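Local coordinates for protein diaminopimelate decarboxylase (Phaeodactylum tricornutum, PDB 7JPJ) that probably catalyses the pyridoxal phosphate-dependent decarboxylation of diaminopimelate in lysine biosynthesis, working as an obligate dimer, at residues A[64-69]-A[422-427]. Sequence-based numbering, arbitrary orientation.
Sequences NASILK and HLIRKR
Ile-424 lies against Asn-64 and Ser-66 at the start of helix 65-73. Its CD1 meets the amide of Asn-64 at OD1, 3.7 Å away, and its CG1 lies 3.9 Å from ND2 of the same amide; CG2 reaches OG of Ser-66 at 3.5 Å. Chi1 of 56° sets CG1 between N and C of the backbone and turns CG2 anti to C, whereby the ethyl arm covers the amide and the methyl meets the hydroxyl. No hydrogen bond crosses between the segments. Asn-64 is the N-cap: its CG is anti to the backbone N (chi1 -173°), and OD1 accepts from N of Ser-66 at 2.9 Å, the donor tilted 23° from the carbonyl plane. ND2 hydrogen-bonds to OE1 of Glu-412, so both ends of the buried amide are held. Helix 65-73 follows strand 53-58 of the pyridoxal-binding TIM-type barrel, whereas strand 421-423 belongs to the mixed beta-sheet domain; the contact joins the two domains of this fold-type III (alanine racemase-like) decarboxylase. The backbones of Ile-424 and Arg-425 both hydrogen-bond to Glu-412 of strand 412-415, a classic beta bulge where the chain changes direction. Replacing Asn-64 by alanine is likely to leave N of Ser-66 without this acceptor, Glu-412 without the amide donor, and a gap beside Ile-424. The packing thins towards Arg-425, whose CB merely approaches ND2 of Asn-64 at 4.2 Å while its NH2 hydrogen-bonds to O of Ala-410. Here the second subunit comes in: its Glu-437 packs on Asn-64 and Arg-425, and Ile-424 and Lys-426 make backbone hydrogen bonds to it, though Lys-426 remains exposed.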
# COMPACT_ATOMS: atom_id res chain seq x y z
N ASN A 64 12.53 9.45 7.41
CA ASN A 64 13.17 9.30 8.72
C ASN A 64 14.03 10.51 9.05
O ASN A 64 14.75 11.04 8.19
CB ASN A 64 14.02 8.03 8.76
CG ASN A 64 14.56 7.74 10.15
OD1 ASN A 64 15.52 8.37 10.60
ND2 ASN A 64 13.94 6.78 10.83
N ALA A 65 13.95 10.95 10.31
CA ALA A 65 14.59 12.20 10.70
C ALA A 65 16.10 12.14 10.55
O ALA A 65 16.74 13.14 10.18
CB ALA A 65 14.21 12.55 12.14
N SER A 66 16.70 10.98 10.82
CA SER A 66 18.14 10.84 10.64
C SER A 66 18.54 11.08 9.19
O SER A 66 19.57 11.72 8.92
CB SER A 66 18.59 9.45 11.10
OG SER A 66 18.33 9.27 12.48
N ILE A 67 17.75 10.58 8.24
CA ILE A 67 18.03 10.86 6.83
C ILE A 67 17.91 12.36 6.56
O ILE A 67 18.74 12.95 5.86
CB ILE A 67 17.09 10.04 5.93
CG1 ILE A 67 17.14 8.56 6.31
CG2 ILE A 67 17.46 10.23 4.46
CD1 ILE A 67 18.49 7.91 6.09
N LEU A 68 16.88 13.00 7.12
CA LEU A 68 16.74 14.44 6.98
C LEU A 68 17.92 15.17 7.60
O LEU A 68 18.48 16.10 7.00
CB LEU A 68 15.43 14.91 7.61
CG LEU A 68 14.13 14.46 6.96
CD1 LEU A 68 12.95 15.12 7.65
CD2 LEU A 68 14.14 14.78 5.47
N LYS A 69 18.32 14.76 8.80
CA LYS A 69 19.45 15.41 9.47
C LYS A 69 20.74 15.22 8.68
O LYS A 69 21.58 16.12 8.62
CB LYS A 69 19.59 14.88 10.89
CG LYS A 69 18.46 15.27 11.83
CD LYS A 69 18.59 14.57 13.17
CE LYS A 69 17.36 14.78 14.05
NZ LYS A 69 17.16 16.22 14.40
N HIS A 422 23.11 1.35 14.40
CA HIS A 422 22.41 2.24 15.32
C HIS A 422 20.93 2.21 15.00
O HIS A 422 20.53 2.39 13.85
CB HIS A 422 22.93 3.68 15.21
CG HIS A 422 24.42 3.81 15.24
ND1 HIS A 422 25.14 3.82 16.41
CD2 HIS A 422 25.32 3.94 14.24
CE1 HIS A 422 26.43 3.94 16.14
NE2 HIS A 422 26.56 4.02 14.82
N LEU A 423 20.11 1.99 16.03
CA LEU A 423 18.66 2.00 15.86
C LEU A 423 18.18 3.44 15.73
O LEU A 423 18.51 4.29 16.55
CB LEU A 423 17.99 1.31 17.05
CG LEU A 423 16.49 1.02 17.01
CD1 LEU A 423 16.15 0.10 15.84
CD2 LEU A 423 16.04 0.40 18.32
N ILE A 424 17.40 3.71 14.68
CA ILE A 424 16.83 5.03 14.45
C ILE A 424 15.31 5.03 14.50
O ILE A 424 14.69 6.10 14.38
CB ILE A 424 17.33 5.64 13.13
CG1 ILE A 424 17.03 4.71 11.96
CG2 ILE A 424 18.81 5.93 13.21
CD1 ILE A 424 17.55 5.23 10.64
N ARG A 425 14.68 3.87 14.65
CA ARG A 425 13.23 3.78 14.85
C ARG A 425 12.94 2.43 15.48
O ARG A 425 13.14 1.40 14.83
CB ARG A 425 12.48 3.94 13.54
CG ARG A 425 10.97 4.15 13.72
CD ARG A 425 10.29 4.38 12.39
NE ARG A 425 10.06 3.13 11.66
CZ ARG A 425 9.59 3.07 10.42
NH1 ARG A 425 9.30 4.19 9.76
NH2 ARG A 425 9.41 1.90 9.83
N LYS A 426 12.49 2.43 16.73
CA LYS A 426 12.20 1.17 17.40
C LYS A 426 10.96 0.51 16.80
O LYS A 426 10.09 1.17 16.23
CB LYS A 426 12.01 1.40 18.90
CG LYS A 426 10.96 2.45 19.27
CD LYS A 426 10.84 2.60 20.78
CE LYS A 426 9.90 3.74 21.16
NZ LYS A 426 9.74 3.86 22.64
N ARG A 427 10.90 -0.81 16.93
CA ARG A 427 9.76 -1.56 16.41
C ARG A 427 8.48 -1.10 17.08
O ARG A 427 8.45 -0.79 18.28
CB ARG A 427 9.97 -3.06 16.64
CG ARG A 427 8.87 -3.94 16.04
CD ARG A 427 9.14 -5.41 16.31
NE ARG A 427 10.54 -5.77 16.07
CZ ARG A 427 11.03 -6.09 14.87
NH1 ARG A 427 10.24 -6.11 13.81
NH2 ARG A 427 12.31 -6.40 14.75